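Local coordinates for recombination protein uvsY (Enterobacteria phage T4, PDB 4ZWS) that helps the UvsX recombinase assemble filaments on single-stranded DNA and displace bound gp32, thereby promoting recombination and viral DNA synthesis, at residues S33-K38 / L107-G112; V14-T19 / F122-I127. All coordinates share one frame; numbering follows the deposited sequence.

Interaction 1 of 2, residues S33-K38 / L107-G112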
loop_
_atom_site.group_PDB
_atom_site.type_symbol
_atom_site.label_atom_id
_atom_site.label_comp_id
_atom_site.label_asym_id
_atom_site.label_seq_id
_atom_site.Cartn_x
_atom_site.Cartn_y
_atom_site.Cartn_z
ATOM N N SER A 33 26.281 6.450 7.970
ATOM C CA SER A 33 26.946 5.262 8.472
ATOM C C SER A 33 26.777 5.132 10.003
ATOM O O SER A 33 26.467 4.051 10.506
ATOM C CB SER A 33 28.406 5.288 8.051
ATOM O OG SER A 33 29.124 4.289 8.717
ATOM N N LYS A 34 26.974 6.236 10.730
ATOM C CA LYS A 34 26.872 6.241 12.190
ATOM C C LYS A 34 25.487 5.789 12.645
ATOM O O LYS A 34 25.354 4.942 13.526
ATOM C CB LYS A 34 27.133 7.628 12.762
ATOM C CG LYS A 34 27.422 7.615 14.255
ATOM C CD LYS A 34 26.597 8.634 14.998
ATOM C CE LYS A 34 26.926 10.045 14.636
ATOM N NZ LYS A 34 25.970 10.954 15.309
ATOM N N TRP A 35 24.457 6.375 12.044
ATOM C CA TRP A 35 23.080 6.066 12.413
ATOM C C TRP A 35 22.655 4.704 11.875
ATOM O O TRP A 35 21.807 4.042 12.458
ATOM C CB TRP A 35 22.129 7.164 11.934
ATOM C CG TRP A 35 22.203 8.395 12.792
ATOM C CD1 TRP A 35 22.984 9.489 12.588
ATOM C CD2 TRP A 35 21.460 8.651 13.991
ATOM N NE1 TRP A 35 22.777 10.411 13.581
ATOM C CE2 TRP A 35 21.845 9.920 14.456
ATOM C CE3 TRP A 35 20.508 7.932 14.713
ATOM C CZ2 TRP A 35 21.312 10.483 15.612
ATOM C CZ3 TRP A 35 19.978 8.496 15.864
ATOM C CH2 TRP A 35 20.383 9.758 16.299
ATOM N N LEU A 36 23.267 4.270 10.782
ATOM C CA LEU A 36 23.005 2.933 10.294
ATOM C C LEU A 36 23.456 1.920 11.335
ATOM O O LEU A 36 22.754 0.940 11.588
ATOM C CB LEU A 36 23.707 2.708 8.959
ATOM C CG LEU A 36 23.338 1.440 8.200
ATOM C CD1 LEU A 36 21.833 1.319 8.029
ATOM C CD2 LEU A 36 24.006 1.497 6.849
ATOM N N ASN A 37 24.581 2.200 11.987
ATOM C CA ASN A 37 25.085 1.357 13.078
ATOM C C ASN A 37 24.221 1.359 14.327
ATOM O O ASN A 37 24.033 0.311 14.937
ATOM C CB ASN A 37 26.507 1.755 13.435
ATOM C CG ASN A 37 27.474 1.368 12.363
ATOM O OD1 ASN A 37 27.146 0.536 11.516
ATOM N ND2 ASN A 37 28.649 1.997 12.348
ATOM N N LYS A 38 23.715 2.525 14.717
ATOM C CA LYS A 38 22.789 2.595 15.840
ATOM C C LYS A 38 21.625 1.649 15.568
ATOM O O LYS A 38 21.320 0.784 16.380
ATOM C CB LYS A 38 22.273 4.016 16.050
ATOM C CG LYS A 38 23.251 4.952 16.711
ATOM C CD LYS A 38 22.679 6.359 16.781
ATOM C CE LYS A 38 23.384 7.220 17.819
ATOM N NZ LYS A 38 24.853 7.327 17.607
ATOM N N LEU A 107 14.362 2.297 17.388
ATOM C CA LEU A 107 14.608 1.802 16.039
ATOM C C LEU A 107 13.929 2.702 15.015
ATOM O O LEU A 107 14.546 3.097 14.022
ATOM C CB LEU A 107 14.105 0.368 15.876
ATOM C CG LEU A 107 14.455 -0.307 14.550
ATOM C CD1 LEU A 107 15.954 -0.535 14.451
ATOM C CD2 LEU A 107 13.718 -1.594 14.403
ATOM N N ASP A 108 12.661 3.032 15.268
ATOM C CA ASP A 108 11.915 3.893 14.354
ATOM C C ASP A 108 12.512 5.284 14.267
ATOM O O ASP A 108 12.592 5.857 13.179
ATOM C CB ASP A 108 10.444 3.995 14.754
ATOM C CG ASP A 108 9.714 2.676 14.601
ATOM O OD1 ASP A 108 10.248 1.798 13.877
ATOM O OD2 ASP A 108 8.595 2.537 15.154
ATOM N N PHE A 109 12.980 5.806 15.394
ATOM C CA PHE A 109 13.615 7.111 15.381
ATOM C C PHE A 109 14.836 7.094 14.469
ATOM O O PHE A 109 15.051 8.032 13.707
ATOM C CB PHE A 109 14.021 7.561 16.780
ATOM C CG PHE A 109 14.628 8.930 16.796
ATOM C CD1 PHE A 109 16.007 9.092 16.735
ATOM C CD2 PHE A 109 13.820 10.063 16.818
ATOM C CE1 PHE A 109 16.576 10.364 16.719
ATOM C CE2 PHE A 109 14.381 11.335 16.806
ATOM C CZ PHE A 109 15.764 11.481 16.759
ATOM N N CYS A 110 15.624 6.030 14.544
ATOM C CA CYS A 110 16.811 5.910 13.710
ATOM C C CYS A 110 16.462 5.775 12.227
ATOM O O CYS A 110 17.219 6.257 11.376
ATOM C CB CYS A 110 17.650 4.706 14.140
ATOM S SG CYS A 110 18.441 4.910 15.733
ATOM N N SER A 111 15.333 5.128 11.912
ATOM C CA SER A 111 14.869 5.109 10.524
ATOM C C SER A 111 14.651 6.521 10.065
ATOM O O SER A 111 15.142 6.914 9.005
ATOM C CB SER A 111 13.593 4.309 10.334
ATOM O OG SER A 111 13.883 2.930 10.305
ATOM N N GLY A 112 13.954 7.286 10.896
ATOM C CA GLY A 112 13.685 8.674 10.603
ATOM C C GLY A 112 14.961 9.470 10.464
ATOM O O GLY A 112 15.079 10.329 9.586
#
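Helices 33-38 and 107-112 run nearly antiparallel, 161° between their directions and 9.3 Å between their axes at closest approach; Trp35 and Cys110 are the nearest residues by backbone, their CA atoms 6.4 Å apart. The CB of Trp35 is directed toward the other helix, and the benzo rim of its indole makes the contact. The thiol of Cys110 comes to this rim in the plane of the ring rather than over a face, with SG 3.8 Å from Trp35 CE3, an edge-on sulfur-aromatic contact. The same sulfur also rests 3.9 Å from Lys38 CB, so it touches two residues one turn apart on the opposing helix. Further round the rim, Phe109 reaches the tryptophan because CG is set anti to the backbone N (chi1 -178°), which carries the ring toward the indole. Its CE1 lies 3.9 Å from Trp35 CH2, which arrives at the edge of the phenyl ring. One indole face is covered by Lys38 from its own helix, with CD 3.4 Å above the plane near the rim. The polar ends turn to helix 3-14: Trp35 NE1 hydrogen-bonds to Asp13 OD2, and Lys38 NZ makes a salt bridge to Glu9. The chemistry is therefore divided: sulfur, aromatic carbon and the lysine's aliphatic base meet between these parts of the two long helices, while the buried indole N-H is satisfied by the third helix, which should hold the ring in its rotation.

Interaction 2 of 2, residues V14-T19 / F122-I127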
loop_
_atom_site.group_PDB
_atom_site.type_symbol
_atom_site.label_atom_id
_atom_site.label_comp_id
_atom_site.label_asym_id
_atom_site.label_seq_id
_atom_site.Cartn_x
_atom_site.Cartn_y
_atom_site.Cartn_z
ATOM N N VAL A 14 22.391 17.247 12.180
ATOM C CA VAL A 14 21.800 17.701 10.922
ATOM C C VAL A 14 22.074 19.164 10.605
ATOM O O VAL A 14 21.830 19.606 9.483
ATOM C CB VAL A 14 20.268 17.469 10.897
ATOM C CG1 VAL A 14 19.966 15.990 11.045
ATOM C CG2 VAL A 14 19.577 18.243 11.990
ATOM N N PHE A 15 22.598 19.904 11.578
ATOM C CA PHE A 15 22.951 21.302 11.359
ATOM C C PHE A 15 23.914 21.394 10.180
ATOM O O PHE A 15 24.784 20.546 10.013
ATOM C CB PHE A 15 23.574 21.916 12.617
ATOM C CG PHE A 15 23.949 23.358 12.459
ATOM C CD1 PHE A 15 22.980 24.351 12.522
ATOM C CD2 PHE A 15 25.266 23.728 12.230
ATOM C CE1 PHE A 15 23.319 25.698 12.360
ATOM C CE2 PHE A 15 25.616 25.076 12.063
ATOM C CZ PHE A 15 24.639 26.058 12.131
ATOM N N ILE A 16 23.729 22.398 9.332
ATOM C CA ILE A 16 24.610 22.563 8.180
ATOM C C ILE A 16 25.425 23.846 8.268
ATOM O O ILE A 16 24.867 24.937 8.362
ATOM C CB ILE A 16 23.818 22.591 6.869
ATOM C CG1 ILE A 16 22.973 21.324 6.723
ATOM C CG2 ILE A 16 24.757 22.773 5.705
ATOM C CD1 ILE A 16 22.049 21.330 5.522
ATOM N N ASP A 17 26.747 23.702 8.279
ATOM C CA ASP A 17 27.647 24.847 8.267
ATOM C C ASP A 17 27.941 25.265 6.819
ATOM O O ASP A 17 28.717 24.610 6.124
ATOM C CB ASP A 17 28.940 24.521 9.003
ATOM C CG ASP A 17 29.830 25.733 9.193
ATOM O OD1 ASP A 17 29.619 26.753 8.498
ATOM O OD2 ASP A 17 30.759 25.653 10.030
ATOM N N SER A 18 27.343 26.372 6.388
ATOM C CA SER A 18 27.477 26.883 5.022
ATOM C C SER A 18 28.913 27.219 4.615
ATOM O O SER A 18 29.268 27.172 3.432
ATOM C CB SER A 18 26.611 28.121 4.867
ATOM O OG SER A 18 25.294 27.830 5.272
ATOM N N THR A 19 29.729 27.582 5.596
ATOM C CA THR A 19 31.106 27.973 5.340
ATOM C C THR A 19 32.008 26.776 4.979
ATOM O O THR A 19 33.101 26.963 4.449
ATOM C CB THR A 19 31.699 28.715 6.566
ATOM O OG1 THR A 19 31.717 27.848 7.706
ATOM C CG2 THR A 19 30.863 29.932 6.895
ATOM N N PHE A 122 21.127 15.918 0.062
ATOM C CA PHE A 122 20.556 16.640 -1.060
ATOM C C PHE A 122 20.446 18.134 -0.790
ATOM O O PHE A 122 20.693 18.939 -1.692
ATOM C CB PHE A 122 19.211 16.058 -1.453
ATOM C CG PHE A 122 19.318 14.689 -2.047
ATOM C CD1 PHE A 122 19.665 14.532 -3.386
ATOM C CD2 PHE A 122 19.044 13.560 -1.288
ATOM C CE1 PHE A 122 19.769 13.273 -3.952
ATOM C CE2 PHE A 122 19.135 12.300 -1.846
ATOM C CZ PHE A 122 19.500 12.157 -3.181
ATOM N N ALA A 123 20.037 18.504 0.422
ATOM C CA ALA A 123 19.978 19.917 0.779
ATOM C C ALA A 123 21.342 20.573 0.544
ATOM O O ALA A 123 21.434 21.660 -0.027
ATOM C CB ALA A 123 19.555 20.089 2.213
ATOM N N ILE A 124 22.401 19.897 0.973
ATOM C CA ILE A 124 23.750 20.419 0.804
ATOM C C ILE A 124 24.098 20.604 -0.669
ATOM O O ILE A 124 24.636 21.640 -1.052
ATOM C CB ILE A 124 24.785 19.498 1.474
ATOM C CG1 ILE A 124 24.534 19.459 2.985
ATOM C CG2 ILE A 124 26.198 19.958 1.157
ATOM C CD1 ILE A 124 25.366 18.451 3.752
ATOM N N LYS A 125 23.770 19.609 -1.489
ATOM C CA LYS A 125 23.994 19.679 -2.933
ATOM C C LYS A 125 23.201 20.826 -3.550
ATOM O O LYS A 125 23.706 21.555 -4.392
ATOM C CB LYS A 125 23.612 18.359 -3.608
ATOM C CG LYS A 125 23.791 18.343 -5.117
ATOM C CD LYS A 125 25.204 18.766 -5.473
ATOM C CE LYS A 125 25.412 18.945 -6.972
ATOM N NZ LYS A 125 26.730 19.596 -7.251
ATOM N N HIS A 126 21.950 20.965 -3.132
ATOM C CA HIS A 126 21.077 22.007 -3.653
ATOM C C HIS A 126 21.667 23.389 -3.363
ATOM O O HIS A 126 21.685 24.260 -4.231
ATOM C CB HIS A 126 19.677 21.878 -3.040
ATOM C CG HIS A 126 18.966 20.605 -3.407
ATOM N ND1 HIS A 126 17.857 20.143 -2.723
ATOM C CD2 HIS A 126 19.208 19.697 -4.384
ATOM C CE1 HIS A 126 17.448 19.008 -3.263
ATOM N NE2 HIS A 126 18.251 18.715 -4.271
ATOM N N ILE A 127 22.175 23.564 -2.147
ATOM C CA ILE A 127 22.765 24.826 -1.716
ATOM C C ILE A 127 24.022 25.160 -2.534
ATOM O O ILE A 127 24.247 26.318 -2.889
ATOM C CB ILE A 127 23.082 24.797 -0.214
ATOM C CG1 ILE A 127 21.777 24.681 0.583
ATOM C CG2 ILE A 127 23.861 26.035 0.200
ATOM C CD1 ILE A 127 21.955 24.329 2.047
#
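Ile16 lays its side chain from the loop 14-19 against helix 122-127, with its CA 7.7 Å from that of Ile124. The end methyl does the touching: CD1 of Ile16 lies 4.0 Å from CG1 of Ile124 and, more loosely, 4.3 Å from CB of Ala123. Its reach comes from a stretched outer arm, with CD1 trans to CA (chi2 174°), so the branch projects as a narrow prong rather than folding back on the loop. Ile124 has almost the same rotamer but starts off alongside the interface, and it is the middle of its longer branch, not the end, that the prong meets. Ala123 faces the loop with nothing larger than a methyl group. Next to Ile16 the backbone is shaped by Asp17, whose OD1 accepts from Thr19 N at 3.0 Å, an Asx turn. That bond is bent, 145° at the hydrogen, and the N-H comes from above the carboxylate plane, 37° out of it. Loop 14-19 links helix 3-14 to helix 21-64, and Leu21 near the start of the latter packs on Ile16, Ile124 and Ile127, adding to the apolar cluster. Arg120 on helix 91-135 also grips the carbonyl oxygens of Val14 and Phe15, while Ala25 of a neighbouring subunit packs on Ala123 and Ile127, so the helix that receives the loop also lies at a subunit interface.

How the interactions relate
From the N terminus, the chain passes through helix 3-14 into the loop 14-19, the first half of interaction 2, and then into the long helix 21-64, which carries 33-38. Helix 83-89 follows, and helix 91-135 then runs back to supply 107-112 and, further on, 122-127. Interaction 1 thus closes its loop first and is nested inside the longer one closed by interaction 2. Their centres lie about 20 Å apart, and the two do not touch. Interaction 1 joins the two long helices near the middle of the chain, whereas interaction 2 fastens the turn between helices 3-14 and 21-64 to helix 91-135. Both border a neighbouring subunit of the heptamer.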